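Local structure of hypothetical protein (Sus scrofa, 3WOC) at residues 15-19 and 41-45; 67-73 and 86-92; 78-82 and 123-128. The protein is a prostate-derived, heparin-binding jacalin-like lectin of boar sperm, linked to capacitation, whose precise molecular role is not established. All coordinates share one frame; numbering follows the deposited sequence.

Contact 1: residues 15-19 and 41-45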
# COMPACT_ATOMS: atom_id res chain seq x y z
N ILE A 15 -6.57 -8.33 -1.61
CA ILE A 15 -5.32 -8.72 -2.25
C ILE A 15 -5.29 -8.10 -3.65
O ILE A 15 -6.26 -8.20 -4.41
CB ILE A 15 -5.11 -10.28 -2.28
CG1 ILE A 15 -3.91 -10.68 -3.16
CG2 ILE A 15 -6.36 -11.01 -2.75
CD1 ILE A 15 -2.59 -10.80 -2.44
N THR A 16 -4.20 -7.42 -3.97
CA THR A 16 -3.98 -6.91 -5.32
C THR A 16 -2.55 -7.19 -5.73
O THR A 16 -1.62 -7.09 -4.92
CB THR A 16 -4.36 -5.40 -5.45
OG1 THR A 16 -3.99 -4.92 -6.75
CG2 THR A 16 -3.67 -4.55 -4.40
N SER A 17 -2.37 -7.56 -7.00
CA SER A 17 -1.07 -7.96 -7.51
C SER A 17 -0.96 -7.73 -9.01
O SER A 17 -1.98 -7.61 -9.70
CB SER A 17 -0.80 -9.43 -7.18
OG SER A 17 0.59 -9.70 -7.19
N LYS A 18 0.28 -7.68 -9.50
CA LYS A 18 0.57 -7.53 -10.93
C LYS A 18 -0.29 -8.50 -11.72
O LYS A 18 -0.08 -9.72 -11.68
CB LYS A 18 2.05 -7.78 -11.19
CG LYS A 18 2.59 -7.18 -12.48
CD LYS A 18 4.11 -7.32 -12.56
CE LYS A 18 4.54 -8.74 -12.88
NZ LYS A 18 6.00 -8.94 -12.69
N ASP A 19 -1.28 -7.95 -12.42
CA ASP A 19 -2.30 -8.73 -13.14
C ASP A 19 -1.67 -9.81 -14.02
O ASP A 19 -1.94 -10.99 -13.86
CB ASP A 19 -3.21 -7.80 -13.97
CG ASP A 19 -2.49 -6.57 -14.52
OD1 ASP A 19 -1.27 -6.66 -14.83
OD2 ASP A 19 -3.14 -5.51 -14.66
N GLN A 41 -4.80 2.43 -3.44
CA GLN A 41 -5.07 2.09 -4.82
C GLN A 41 -3.73 2.03 -5.53
O GLN A 41 -2.85 2.87 -5.31
CB GLN A 41 -5.99 3.14 -5.45
CG GLN A 41 -6.88 2.61 -6.55
CD GLN A 41 -8.00 3.57 -6.94
OE1 GLN A 41 -8.21 4.60 -6.30
NE2 GLN A 41 -8.72 3.23 -8.00
N VAL A 42 -3.56 1.01 -6.36
CA VAL A 42 -2.30 0.79 -7.07
C VAL A 42 -2.55 0.82 -8.58
O VAL A 42 -3.51 0.24 -9.07
CB VAL A 42 -1.60 -0.52 -6.60
CG1 VAL A 42 -2.59 -1.67 -6.51
CG2 VAL A 42 -0.42 -0.89 -7.48
N ARG A 43 -1.69 1.53 -9.31
CA ARG A 43 -1.81 1.60 -10.77
C ARG A 43 -0.86 0.63 -11.46
O ARG A 43 0.35 0.68 -11.26
CB ARG A 43 -1.58 3.02 -11.29
CG ARG A 43 -2.02 3.23 -12.73
CD ARG A 43 -1.73 4.64 -13.20
NE ARG A 43 -0.30 4.95 -13.15
CZ ARG A 43 0.26 6.04 -13.66
NH1 ARG A 43 -0.49 6.95 -14.28
NH2 ARG A 43 1.57 6.22 -13.57
N TYR A 44 -1.44 -0.26 -12.26
CA TYR A 44 -0.68 -1.21 -13.07
C TYR A 44 -0.75 -0.77 -14.52
O TYR A 44 -1.83 -0.75 -15.12
CB TYR A 44 -1.24 -2.63 -12.92
CG TYR A 44 -1.29 -3.16 -11.51
CD1 TYR A 44 -0.14 -3.67 -10.89
CD2 TYR A 44 -2.48 -3.18 -10.79
CE1 TYR A 44 -0.19 -4.17 -9.59
CE2 TYR A 44 -2.54 -3.68 -9.49
CZ TYR A 44 -1.39 -4.17 -8.90
OH TYR A 44 -1.44 -4.66 -7.61
N GLY A 45 0.40 -0.39 -15.08
CA GLY A 45 0.44 0.24 -16.40
C GLY A 45 -0.20 1.61 -16.34
O GLY A 45 0.35 2.54 -15.74
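The beta-prism is closed in part by a contact between two of its sheets, where Y44 of strand 37-44 reaches T16 on strand 12-17. The tyrosine OH meets T16 OG1 at 2.7 Å in a hydrogen bond that either group may donate. T16 OG1 sits at the ring edge, in plane with it. T16 holds this oxygen opposite its own backbone N (chi1 174°), and its CG2 then packs on V42 CG1 at 3.7 Å. The Y44 ring is sandwiched. V42 CG2 lies over one face, 3.7 Å above the plane and toward the rim, and S17 O covers the other. The backbone also comes close, with K18 N 3.5 Å from Y44 CE1. The strands belong to different four-stranded antiparallel sheets of the prism. Their axes stay 8.8 Å apart at 24°, so side chains rather than backbone bonds make the join. Y44 also touches I24 of its own sheet, and S49 and Y52 pack on T16. Toward the loop end, D19 OD2 approaches Y44 CB at 3.9 Å, while D19 OD1 accepts from E21 N. K18 turns away and forms a salt bridge with E116.

Contact 2: residues 67-73 and 86-92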
# COMPACT_ATOMS: atom_id res chain seq x y z
N GLY A 67 10.63 3.01 -15.41
CA GLY A 67 11.83 2.32 -14.91
C GLY A 67 12.07 2.50 -13.41
O GLY A 67 13.05 1.98 -12.87
N GLU A 68 11.18 3.24 -12.75
CA GLU A 68 11.26 3.47 -11.31
C GLU A 68 10.32 2.52 -10.55
O GLU A 68 9.17 2.32 -10.95
CB GLU A 68 10.91 4.93 -10.99
CG GLU A 68 11.03 5.31 -9.52
CD GLU A 68 10.59 6.74 -9.24
OE1 GLU A 68 9.65 7.22 -9.89
OE2 GLU A 68 11.20 7.38 -8.36
N HIS A 69 10.83 1.96 -9.46
CA HIS A 69 10.12 0.94 -8.69
C HIS A 69 10.18 1.22 -7.19
O HIS A 69 11.10 1.88 -6.72
CB HIS A 69 10.73 -0.44 -8.95
CG HIS A 69 10.75 -0.84 -10.39
ND1 HIS A 69 9.61 -1.16 -11.09
CD2 HIS A 69 11.79 -1.00 -11.25
CE1 HIS A 69 9.94 -1.49 -12.33
NE2 HIS A 69 11.26 -1.40 -12.45
N ILE A 70 9.20 0.70 -6.44
CA ILE A 70 9.26 0.69 -4.98
C ILE A 70 10.14 -0.48 -4.55
O ILE A 70 9.89 -1.62 -4.95
CB ILE A 70 7.84 0.51 -4.33
CG1 ILE A 70 6.78 1.45 -4.95
CG2 ILE A 70 7.91 0.63 -2.80
CD1 ILE A 70 6.93 2.92 -4.62
N ILE A 71 11.15 -0.21 -3.74
CA ILE A 71 12.05 -1.28 -3.27
C ILE A 71 12.03 -1.52 -1.75
O ILE A 71 12.47 -2.57 -1.28
CB ILE A 71 13.50 -1.14 -3.82
CG1 ILE A 71 14.08 0.25 -3.56
CG2 ILE A 71 13.54 -1.47 -5.31
CD1 ILE A 71 14.90 0.35 -2.29
N SER A 72 11.53 -0.54 -0.98
CA SER A 72 11.32 -0.73 0.46
C SER A 72 10.23 0.17 1.03
O SER A 72 9.89 1.20 0.45
CB SER A 72 12.63 -0.56 1.25
OG SER A 72 13.08 0.78 1.25
N ILE A 73 9.67 -0.23 2.17
CA ILE A 73 8.56 0.50 2.78
C ILE A 73 8.71 0.60 4.30
O ILE A 73 8.69 -0.40 5.01
CB ILE A 73 7.18 -0.12 2.41
CG1 ILE A 73 6.97 -0.06 0.89
CG2 ILE A 73 6.03 0.60 3.14
CD1 ILE A 73 5.92 -0.99 0.36
N LEU A 86 7.25 5.25 1.10
CA LEU A 86 7.73 4.36 0.06
C LEU A 86 9.04 4.89 -0.50
O LEU A 86 9.14 6.07 -0.82
CB LEU A 86 6.70 4.27 -1.06
CG LEU A 86 5.23 4.13 -0.69
CD1 LEU A 86 4.37 4.67 -1.80
CD2 LEU A 86 4.87 2.68 -0.39
N ILE A 87 10.04 4.02 -0.60
CA ILE A 87 11.33 4.44 -1.14
C ILE A 87 11.61 3.75 -2.49
O ILE A 87 11.33 2.56 -2.66
CB ILE A 87 12.50 4.30 -0.08
CG1 ILE A 87 13.59 3.31 -0.51
CG2 ILE A 87 11.96 3.99 1.33
CD1 ILE A 87 14.83 4.00 -1.05
N THR A 88 12.12 4.52 -3.44
CA THR A 88 12.34 4.01 -4.80
C THR A 88 13.80 3.65 -5.06
O THR A 88 14.70 4.09 -4.35
CB THR A 88 11.88 5.02 -5.90
OG1 THR A 88 12.73 6.18 -5.89
CG2 THR A 88 10.42 5.44 -5.70
N ASN A 89 14.01 2.84 -6.10
CA ASN A 89 15.35 2.50 -6.60
C ASN A 89 16.09 3.69 -7.23
O ASN A 89 17.27 3.59 -7.58
CB ASN A 89 15.28 1.33 -7.59
CG ASN A 89 14.51 1.66 -8.88
OD1 ASN A 89 14.67 0.97 -9.89
ND2 ASN A 89 13.69 2.69 -8.84
N GLN A 90 15.38 4.81 -7.36
CA GLN A 90 15.94 6.06 -7.87
C GLN A 90 16.16 7.12 -6.78
O GLN A 90 16.35 8.30 -7.08
CB GLN A 90 15.04 6.62 -8.98
CG GLN A 90 15.10 5.84 -10.29
CD GLN A 90 14.40 6.53 -11.45
OE1 GLN A 90 14.11 5.91 -12.47
NE2 GLN A 90 14.11 7.82 -11.29
N GLY A 91 16.14 6.69 -5.52
CA GLY A 91 16.46 7.56 -4.38
C GLY A 91 15.34 8.46 -3.87
O GLY A 91 15.55 9.26 -2.96
N ARG A 92 14.16 8.34 -4.47
CA ARG A 92 13.00 9.15 -4.07
C ARG A 92 12.22 8.48 -2.95
O ARG A 92 12.21 7.25 -2.82
CB ARG A 92 12.10 9.43 -5.28
CG ARG A 92 12.70 10.40 -6.29
CD ARG A 92 11.94 10.42 -7.61
NE ARG A 92 10.69 11.18 -7.55
CZ ARG A 92 9.49 10.68 -7.85
NH1 ARG A 92 9.35 9.42 -8.23
NH2 ARG A 92 8.41 11.45 -7.76
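E68 and R92 form a salt bridge where the chain enters and leaves a beta hairpin. R92 NH1 donates to E68 OE2 over 2.8 Å, at 162°. The acceptor lies almost in the guanidinium plane, and the bond uses the syn lone pair of OE2. T88 OG1 donates to the same oxygen over 3.1 Å, from the anti side and 21° out of the carboxylate plane. Two donors thus grip one oxygen. R92 NH1 is equally near OE1, so it sits across both carboxylate oxygens. OE1 also accepts from H65 N, which should help fix the carboxylate. E68 reaches them with an extended chain, CG opposite the backbone N (chi1 -177°).

The second shell holds T88. Its hydroxyl accepts from R92 N at 3.0 Å, which ties together the type I turn T88 to G91 and the arginine after it. Just past the strand ends, N89 N donates to H69 O.

Further along lies antiparallel pairing with a classic beta bulge. I71 and S72 both face I87: I71 N donates to I87 O, and I87 N to S72 O, each at 3.0 Å. L86 meets an isoleucine from each side of the bulge: its CB touches I70 CD1 at 3.8 Å, and its CD2 touches I73 CG1 at 3.7 Å.

These apolar groups face the prism interior. L62 of strand 58-63 packs on I70 and L86. L115 of strand 114-122 covers I70 and I73, and F132 and W134 of strand 127-135 close over I73.

Contact 3: residues 78-82 and 123-128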
# COMPACT_ATOMS: atom_id res chain seq x y z
N ARG A 78 -1.01 2.09 14.79
CA ARG A 78 -1.54 1.85 16.12
C ARG A 78 -2.59 0.75 15.97
O ARG A 78 -2.24 -0.38 15.64
CB ARG A 78 -2.10 3.14 16.73
CG ARG A 78 -1.07 4.28 16.82
CD ARG A 78 -1.57 5.45 17.64
NE ARG A 78 -1.59 5.12 19.06
CZ ARG A 78 -2.08 5.90 20.02
NH1 ARG A 78 -2.62 7.08 19.73
NH2 ARG A 78 -2.05 5.49 21.28
N THR A 79 -3.86 1.07 16.19
CA THR A 79 -4.96 0.18 15.80
C THR A 79 -5.04 0.14 14.27
O THR A 79 -5.24 -0.91 13.67
CB THR A 79 -6.31 0.63 16.38
OG1 THR A 79 -6.27 0.57 17.81
CG2 THR A 79 -7.45 -0.25 15.89
N PHE A 80 -4.88 1.32 13.66
CA PHE A 80 -4.94 1.47 12.22
C PHE A 80 -3.57 1.82 11.66
O PHE A 80 -2.72 2.35 12.38
CB PHE A 80 -5.94 2.57 11.83
CG PHE A 80 -7.33 2.34 12.35
CD1 PHE A 80 -8.23 1.56 11.64
CD2 PHE A 80 -7.75 2.92 13.55
CE1 PHE A 80 -9.52 1.34 12.11
CE2 PHE A 80 -9.03 2.71 14.03
CZ PHE A 80 -9.92 1.92 13.31
N LEU A 81 -3.35 1.50 10.39
CA LEU A 81 -2.17 1.95 9.67
C LEU A 81 -2.14 3.47 9.67
O LEU A 81 -3.08 4.11 9.18
CB LEU A 81 -2.17 1.40 8.24
CG LEU A 81 -1.02 1.80 7.32
CD1 LEU A 81 0.31 1.19 7.78
CD2 LEU A 81 -1.34 1.39 5.89
N GLN A 82 -1.08 4.04 10.23
CA GLN A 82 -0.94 5.49 10.40
C GLN A 82 -0.16 6.12 9.26
O GLN A 82 -0.61 7.08 8.63
CB GLN A 82 -0.23 5.82 11.72
CG GLN A 82 -1.05 5.58 12.98
CD GLN A 82 -2.14 6.62 13.19
OE1 GLN A 82 -2.15 7.68 12.56
NE2 GLN A 82 -3.07 6.31 14.09
N TRP A 123 -11.11 -2.23 8.35
CA TRP A 123 -12.27 -2.38 9.22
C TRP A 123 -13.16 -1.13 9.34
O TRP A 123 -14.18 -1.03 8.65
CB TRP A 123 -11.84 -2.95 10.58
CG TRP A 123 -12.89 -2.95 11.64
CD1 TRP A 123 -14.14 -3.53 11.56
CD2 TRP A 123 -12.80 -2.37 12.94
NE1 TRP A 123 -14.82 -3.32 12.74
CE2 TRP A 123 -14.02 -2.62 13.60
CE3 TRP A 123 -11.80 -1.66 13.62
CZ2 TRP A 123 -14.28 -2.18 14.91
CZ3 TRP A 123 -12.05 -1.22 14.91
CH2 TRP A 123 -13.28 -1.48 15.54
N LEU A 124 -12.79 -0.20 10.21
CA LEU A 124 -13.73 0.86 10.59
C LEU A 124 -13.43 2.20 9.91
O LEU A 124 -14.24 2.70 9.13
CB LEU A 124 -13.74 1.01 12.12
CG LEU A 124 -14.53 2.11 12.83
CD1 LEU A 124 -16.04 1.95 12.66
CD2 LEU A 124 -14.16 2.06 14.30
N TYR A 125 -12.25 2.74 10.19
CA TYR A 125 -11.85 4.04 9.66
C TYR A 125 -10.81 3.89 8.56
O TYR A 125 -10.59 4.82 7.78
CB TYR A 125 -11.28 4.91 10.78
CG TYR A 125 -12.25 5.18 11.91
CD1 TYR A 125 -11.88 4.93 13.24
CD2 TYR A 125 -13.53 5.67 11.66
CE1 TYR A 125 -12.76 5.18 14.28
CE2 TYR A 125 -14.42 5.92 12.70
CZ TYR A 125 -14.03 5.67 14.01
OH TYR A 125 -14.90 5.91 15.03
N GLY A 126 -10.18 2.72 8.49
CA GLY A 126 -9.15 2.50 7.49
C GLY A 126 -8.53 1.14 7.57
O GLY A 126 -9.13 0.19 8.07
N ILE A 127 -7.30 1.06 7.05
CA ILE A 127 -6.54 -0.18 7.01
C ILE A 127 -5.99 -0.49 8.40
O ILE A 127 -5.47 0.40 9.07
CB ILE A 127 -5.39 -0.07 5.97
CG1 ILE A 127 -5.97 -0.15 4.55
CG2 ILE A 127 -4.31 -1.15 6.18
CD1 ILE A 127 -5.08 0.49 3.49
N THR A 128 -6.12 -1.75 8.80
CA THR A 128 -5.70 -2.20 10.13
C THR A 128 -4.51 -3.15 10.07
O THR A 128 -3.83 -3.38 11.07
CB THR A 128 -6.86 -2.89 10.88
OG1 THR A 128 -7.50 -3.83 10.00
CG2 THR A 128 -7.87 -1.88 11.34
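F80 packs against the turn 123-128, and most atoms of its side chain meet it. CB lies 3.5 Å from I127 O, which sits at the ring edge in its plane. CD1 touches T128 CG2 at 3.5 Å, the two side chains running side by side. CE1 comes to 3.6 Å from the backbone N of Y125. CZ, at the tip, meets Y125 CD1 at 3.6 Å, and CB of L124 and CE3 of W123 lie a little farther off. CE2 also faces Y125 CD1. The ring faces are both covered: T79 CG2 stands over one, and Y125 CB over the opposite one. The F80 and Y125 rings themselves meet obliquely, with planes at 53°.

The turn links strands 114-122 and 127-135, and the chain turns a corner at T128. In mannose-binding relatives of the jacalin family the equivalent loop forms part of the sugar site. Here a sulfate lies about 4 Å from the side chain of Y125, probably from the crystallisation liquor.

One backbone bond supports the packing. L81 N donates to I127 O over 2.7 Å at 163°, just where strand 81-88 begins. L81 and I127 then point the same way, with L81 CB 3.9 Å from I127 CG2. I37 of strand 37-44 bonds to both residues through its backbone and touches both side chains. L36 adds to the cover of F80 and Y125. T128 OG1 accepts from Q121 NE2, and Y125 O from K38 NZ.

How the contacts relate
All three contacts are partly buried, and each joins a buried patch to an exposed margin. Contact 2 works within one sheet, pairing neighbouring strands of a hairpin, and its backbone bonds are the most numerous. Contacts 1 and 3 bridge different sheets and rely mainly on one aromatic side chain each. That of contact 1 ends in a polar bond, whereas that of contact 3 is apolar and sits by a surface turn. Contacts 2 and 3 share strand 81-88 but lie on opposite sides of the chain centre, their centres about 24 Å apart. Only contact 2 carries a salt bridge between its two segments, placed at its turn end.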